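Local coordinates for protein Alpha/beta fold hydrolase (Pseudomonas aeruginosa, PDB 6I8W) that hydrolyses membrane phospholipids as a membrane-associated phospholipase A with an alpha/beta-hydrolase fold, and is regarded as a virulence factor, at residues F21-L26 with K211-E216; R118-A123 with A144-R149. All blocks are in the same frame, centred on the assembly; numbering follows the deposited sequence.

Contact 1 (F21-L26 with K211-E216)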
loop_
_atom_site.group_PDB
_atom_site.type_symbol
_atom_site.label_atom_id
_atom_site.label_comp_id
_atom_site.label_asym_id
_atom_site.label_seq_id
_atom_site.Cartn_x
_atom_site.Cartn_y
_atom_site.Cartn_z
ATOM N N PHE A 21 1.601 15.846 21.500
ATOM C CA PHE A 21 2.611 16.506 20.682
ATOM C C PHE A 21 3.868 15.672 20.411
ATOM O O PHE A 21 4.358 15.651 19.284
ATOM C CB PHE A 21 3.026 17.840 21.303
ATOM C CG PHE A 21 3.813 18.703 20.359
ATOM C CD1 PHE A 21 3.245 19.134 19.165
ATOM C CD2 PHE A 21 5.123 19.055 20.635
ATOM C CE1 PHE A 21 3.964 19.914 18.273
ATOM C CE2 PHE A 21 5.845 19.841 19.750
ATOM C CZ PHE A 21 5.266 20.270 18.569
ATOM N N VAL A 22 4.394 14.998 21.429
ATOM C CA VAL A 22 5.611 14.211 21.253
ATOM C C VAL A 22 5.450 13.041 20.242
ATOM O O VAL A 22 6.309 12.857 19.370
ATOM C CB VAL A 22 6.126 13.679 22.612
ATOM C CG1 VAL A 22 7.318 12.756 22.404
ATOM C CG2 VAL A 22 6.521 14.835 23.510
ATOM N N PRO A 23 4.350 12.262 20.331
ATOM C CA PRO A 23 4.161 11.221 19.301
ATOM C C PRO A 23 4.084 11.755 17.868
ATOM O O PRO A 23 4.656 11.151 16.955
ATOM C CB PRO A 23 2.824 10.584 19.692
ATOM C CG PRO A 23 2.716 10.814 21.159
ATOM C CD PRO A 23 3.350 12.144 21.412
ATOM N N ALA A 24 3.369 12.858 17.670
ATOM C CA ALA A 24 3.201 13.425 16.331
ATOM C C ALA A 24 4.552 13.869 15.761
ATOM O O ALA A 24 4.853 13.599 14.600
ATOM C CB ALA A 24 2.222 14.589 16.362
ATOM N N THR A 25 5.374 14.532 16.575
ATOM C CA THR A 25 6.681 14.986 16.096
ATOM C C THR A 25 7.586 13.783 15.842
ATOM O O THR A 25 8.439 13.808 14.956
ATOM C CB THR A 25 7.382 15.946 17.094
ATOM O OG1 THR A 25 7.750 15.230 18.272
ATOM C CG2 THR A 25 6.480 17.100 17.477
ATOM N N LEU A 26 7.420 12.743 16.650
ATOM C CA LEU A 26 8.159 11.502 16.451
ATOM C C LEU A 26 7.874 10.940 15.053
ATOM O O LEU A 26 8.793 10.612 14.300
ATOM C CB LEU A 26 7.765 10.478 17.513
ATOM C CG LEU A 26 8.667 9.295 17.859
ATOM C CD1 LEU A 26 8.264 8.761 19.220
ATOM C CD2 LEU A 26 8.594 8.208 16.825
ATOM N N LYS A 211 5.779 2.620 17.698
ATOM C CA LYS A 211 4.812 1.540 17.547
ATOM C C LYS A 211 3.477 1.855 18.223
ATOM O O LYS A 211 2.428 1.648 17.639
ATOM C CB LYS A 211 5.375 0.243 18.125
ATOM C CG LYS A 211 4.383 -0.907 18.116
ATOM C CD LYS A 211 4.933 -2.073 18.916
ATOM C CE LYS A 211 3.812 -2.894 19.529
ATOM N NZ LYS A 211 4.334 -4.007 20.383
ATOM N N ARG A 212 3.527 2.362 19.450
ATOM C CA ARG A 212 2.305 2.694 20.175
ATOM C C ARG A 212 1.469 3.756 19.455
ATOM O O ARG A 212 0.240 3.672 19.414
ATOM C CB ARG A 212 2.638 3.158 21.597
ATOM C CG ARG A 212 2.899 2.003 22.549
ATOM C CD ARG A 212 3.062 2.460 23.995
ATOM N NE ARG A 212 4.466 2.558 24.388
ATOM C CZ ARG A 212 5.122 3.704 24.541
ATOM N NH1 ARG A 212 4.499 4.861 24.343
ATOM N NH2 ARG A 212 6.399 3.692 24.901
ATOM N N TYR A 213 2.126 4.765 18.898
ATOM C CA TYR A 213 1.400 5.813 18.183
ATOM C C TYR A 213 0.791 5.256 16.907
ATOM O O TYR A 213 -0.344 5.580 16.571
ATOM C CB TYR A 213 2.303 7.006 17.899
ATOM C CG TYR A 213 1.616 8.185 17.244
ATOM C CD1 TYR A 213 0.531 8.816 17.861
ATOM C CD2 TYR A 213 2.122 8.748 16.087
ATOM C CE1 TYR A 213 -0.070 9.927 17.292
ATOM C CE2 TYR A 213 1.533 9.858 15.516
ATOM C CZ TYR A 213 0.439 10.440 16.117
ATOM O OH TYR A 213 -0.125 11.543 15.534
ATOM N N LEU A 214 1.543 4.435 16.180
ATOM C CA LEU A 214 1.000 3.805 14.973
ATOM C C LEU A 214 -0.242 2.984 15.339
ATOM O O LEU A 214 -1.247 3.008 14.622
ATOM C CB LEU A 214 2.040 2.914 14.292
ATOM C CG LEU A 214 3.220 3.669 13.678
ATOM C CD1 LEU A 214 4.249 2.700 13.109
ATOM C CD2 LEU A 214 2.729 4.651 12.617
ATOM N N GLY A 215 -0.169 2.276 16.466
ATOM C CA GLY A 215 -1.292 1.495 16.956
ATOM C C GLY A 215 -2.478 2.377 17.332
ATOM O O GLY A 215 -3.631 2.022 17.081
ATOM N N GLU A 216 -2.199 3.524 17.947
ATOM C CA GLU A 216 -3.258 4.470 18.285
ATOM C C GLU A 216 -3.928 4.984 17.014
ATOM O O GLU A 216 -5.154 5.031 16.921
ATOM C CB GLU A 216 -2.710 5.641 19.100
ATOM C CG GLU A 216 -2.307 5.284 20.522
ATOM C CD GLU A 216 -1.713 6.459 21.278
ATOM O OE1 GLU A 216 -1.847 7.610 20.805
ATOM O OE2 GLU A 216 -1.109 6.229 22.345
#
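Tyr213 holds CG anti to its own N (chi1 -176°), and this extends its ring from helix 208-234 to Pro23 and Ala24 of helix 3-38. With chi2 at 59° the ring turns one face to the backbone there. Pro23 CB lies over that face, 3.7 Å from the centroid of the Tyr213 ring and 23° off the ring normal. This is a CH-pi contact. Its closest approach is Pro23 CB to Tyr213 CD1, at 3.4 Å. The carbonyl of Pro23 lies over the same face, toward the CD2 side, with Pro23 O 3.6 Å from Tyr213 CD2. Further out, Ala24 N lies above the same face as Pro23 CB. The phenol end reaches Ala24, and Tyr213 OH is 3.9 Å from Ala24 CB. The contact is therefore one ring laid against one turn of helix. That turn is kinked, because the N of Pro23 has no hydrogen to give to the turn before. The contact lies on the surface. Leu26 extends the same packing by touching Pro209 and Leu210 of helix 208-234. Leu214, next to Tyr213, touches a bound myristic acid. The contact thus joins the long N-terminal helix 3-38 to helix 208-234, near this myristic acid.

Contact 2 (R118-A123 with A144-R149); sequences RVANFA and ALYAAR
Tyr146 lays its ring against Val119, Ala120 and Ala123 of helix 112-125. Ala120 CB sits over one face as a CH-pi contact, 4.1 Å from the centroid of the Tyr146 ring and offset toward the rim. It is nearest to the phenol end, with Ala120 CB 3.8 Å from Tyr146 CZ. Val119 meets the ring obliquely through one methyl, and its CG1 is 3.7 Å from Tyr146 CE2. Ala123 closes the far end, with its CB 3.6 Å from Tyr146 OH. The tyrosine reaches this far because its CG is anti to the backbone N (chi1 -172°). The two small alanines let the ring come close to the backbone, and Tyr146 OH is 3.7 Å from Ala120 CA. The short helix axes pass 10.4 Å apart at a crossing angle of -71°. In the next shell, Val119 packs on Leu66 and Ile68 of strand 64-68. Arg149 forms a salt bridge to Glu117 and a hydrogen bond to Gly113 O, which ties the two helices together again. All four touching residues are buried. The interface is apolar apart from one hydroxyl. Tyr146 OH is hydrogen-bonded to Gln153 OE1, so the hydroxyl of this buried ring has a polar partner.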
loop_
_atom_site.group_PDB
_atom_site.type_symbol
_atom_site.label_atom_id
_atom_site.label_comp_id
_atom_site.label_asym_id
_atom_site.label_seq_id
_atom_site.Cartn_x
_atom_site.Cartn_y
_atom_site.Cartn_z
ATOM N N ARG A 118 -9.997 6.480 -10.117
ATOM C CA ARG A 118 -9.383 7.609 -9.420
ATOM C C ARG A 118 -7.861 7.640 -9.658
ATOM O O ARG A 118 -7.271 8.713 -9.813
ATOM C CB ARG A 118 -9.687 7.547 -7.909
ATOM C CG ARG A 118 -11.200 7.671 -7.548
ATOM C CD ARG A 118 -11.404 7.873 -6.036
ATOM N NE ARG A 118 -12.819 8.023 -5.689
ATOM C CZ ARG A 118 -13.520 7.142 -4.978
ATOM N NH1 ARG A 118 -12.934 6.036 -4.533
ATOM N NH2 ARG A 118 -14.810 7.368 -4.713
ATOM N N VAL A 119 -7.226 6.471 -9.674
ATOM C CA VAL A 119 -5.777 6.409 -9.868
ATOM C C VAL A 119 -5.419 6.870 -11.284
ATOM O O VAL A 119 -4.453 7.612 -11.480
ATOM C CB VAL A 119 -5.214 4.995 -9.630
ATOM C CG1 VAL A 119 -3.731 4.956 -9.975
ATOM C CG2 VAL A 119 -5.421 4.562 -8.186
ATOM N N ALA A 120 -6.209 6.453 -12.267
ATOM C CA ALA A 120 -6.000 6.910 -13.638
ATOM C C ALA A 120 -6.202 8.425 -13.752
ATOM O O ALA A 120 -5.427 9.110 -14.413
ATOM C CB ALA A 120 -6.924 6.186 -14.587
ATOM N N ASN A 121 -7.245 8.943 -13.111
ATOM C CA ASN A 121 -7.472 10.385 -13.084
ATOM C C ASN A 121 -6.327 11.120 -12.365
ATOM O O ASN A 121 -5.961 12.239 -12.738
ATOM C CB ASN A 121 -8.805 10.714 -12.390
ATOM C CG ASN A 121 -10.018 10.252 -13.185
ATOM O OD1 ASN A 121 -9.932 10.011 -14.384
ATOM N ND2 ASN A 121 -11.158 10.121 -12.506
ATOM N N PHE A 122 -5.786 10.495 -11.326
ATOM C CA PHE A 122 -4.633 11.044 -10.606
ATOM C C PHE A 122 -3.386 11.120 -11.503
ATOM O O PHE A 122 -2.671 12.117 -11.499
ATOM C CB PHE A 122 -4.334 10.207 -9.352
ATOM C CG PHE A 122 -2.968 10.481 -8.725
ATOM C CD1 PHE A 122 -2.774 11.557 -7.862
ATOM C CD2 PHE A 122 -1.895 9.640 -8.978
ATOM C CE1 PHE A 122 -1.515 11.789 -7.272
ATOM C CE2 PHE A 122 -0.636 9.872 -8.399
ATOM C CZ PHE A 122 -0.451 10.941 -7.554
ATOM N N ALA A 123 -3.121 10.066 -12.261
ATOM C CA ALA A 123 -1.970 10.083 -13.157
ATOM C C ALA A 123 -2.098 11.247 -14.149
ATOM O O ALA A 123 -1.138 11.990 -14.363
ATOM C CB ALA A 123 -1.827 8.740 -13.894
ATOM N N ALA A 144 -4.203 -3.928 -11.245
ATOM C CA ALA A 144 -4.546 -4.863 -12.312
ATOM C C ALA A 144 -5.726 -4.334 -13.132
ATOM O O ALA A 144 -5.723 -4.439 -14.357
ATOM C CB ALA A 144 -4.862 -6.239 -11.746
ATOM N N LEU A 145 -6.717 -3.739 -12.470
ATOM C CA LEU A 145 -7.882 -3.218 -13.197
ATOM C C LEU A 145 -7.515 -2.008 -14.058
ATOM O O LEU A 145 -8.016 -1.855 -15.168
ATOM C CB LEU A 145 -9.019 -2.852 -12.240
ATOM C CG LEU A 145 -9.708 -4.047 -11.588
ATOM C CD1 LEU A 145 -10.734 -3.562 -10.566
ATOM C CD2 LEU A 145 -10.349 -4.958 -12.640
ATOM N N TYR A 146 -6.650 -1.148 -13.536
ATOM C CA TYR A 146 -6.127 -0.025 -14.306
ATOM C C TYR A 146 -5.477 -0.552 -15.594
ATOM O O TYR A 146 -5.782 -0.078 -16.695
ATOM C CB TYR A 146 -5.126 0.763 -13.440
ATOM C CG TYR A 146 -4.584 2.084 -13.975
ATOM C CD1 TYR A 146 -4.729 2.462 -15.302
ATOM C CD2 TYR A 146 -3.887 2.941 -13.133
ATOM C CE1 TYR A 146 -4.206 3.669 -15.769
ATOM C CE2 TYR A 146 -3.371 4.142 -13.586
ATOM C CZ TYR A 146 -3.525 4.497 -14.904
ATOM O OH TYR A 146 -3.000 5.697 -15.338
ATOM N N ALA A 147 -4.593 -1.540 -15.452
ATOM C CA ALA A 147 -3.891 -2.121 -16.599
ATOM C C ALA A 147 -4.844 -2.772 -17.602
ATOM O O ALA A 147 -4.588 -2.750 -18.807
ATOM C CB ALA A 147 -2.841 -3.144 -16.127
ATOM N N ALA A 148 -5.932 -3.361 -17.110
ATOM C CA ALA A 148 -6.887 -4.034 -17.991
ATOM C C ALA A 148 -7.758 -3.015 -18.706
ATOM O O ALA A 148 -8.181 -3.229 -19.838
ATOM C CB ALA A 148 -7.749 -5.015 -17.206
ATOM N N ARG A 149 -8.026 -1.901 -18.030
ATOM C CA ARG A 149 -8.927 -0.875 -18.557
ATOM C C ARG A 149 -8.232 0.168 -19.424
ATOM O O ARG A 149 -8.835 0.731 -20.327
ATOM C CB ARG A 149 -9.645 -0.172 -17.409
ATOM C CG ARG A 149 -10.647 -1.044 -16.688
ATOM C CD ARG A 149 -11.104 -0.363 -15.418
ATOM N NE ARG A 149 -12.152 -1.112 -14.733
ATOM C CZ ARG A 149 -12.712 -0.714 -13.598
ATOM N NH1 ARG A 149 -12.305 0.415 -13.024
ATOM N NH2 ARG A 149 -13.665 -1.442 -13.033
#

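The centres of contacts 1 and 2 are 33 Å apart, and the centre of the chain lies between them. Their nearest atoms are about 21 Å apart. They share no helix. In sequence, both segments of contact 2 fall between the two segments of contact 1. Contact 2 joins helices 112-125 and 138-149, which come just before and just after strand 131-136 in the chain. Helix 138-149 begins within a GxSxG pattern (Gly135, Ser137, Gly139) consistent with the nucleophile elbow of this fold, so contact 2 belongs to the hydrolase core. Contact 1 instead attaches the N-terminal helix 3-38 to helix 208-234 at the surface, where bound myristic acid and octyl glucoside lie nearby.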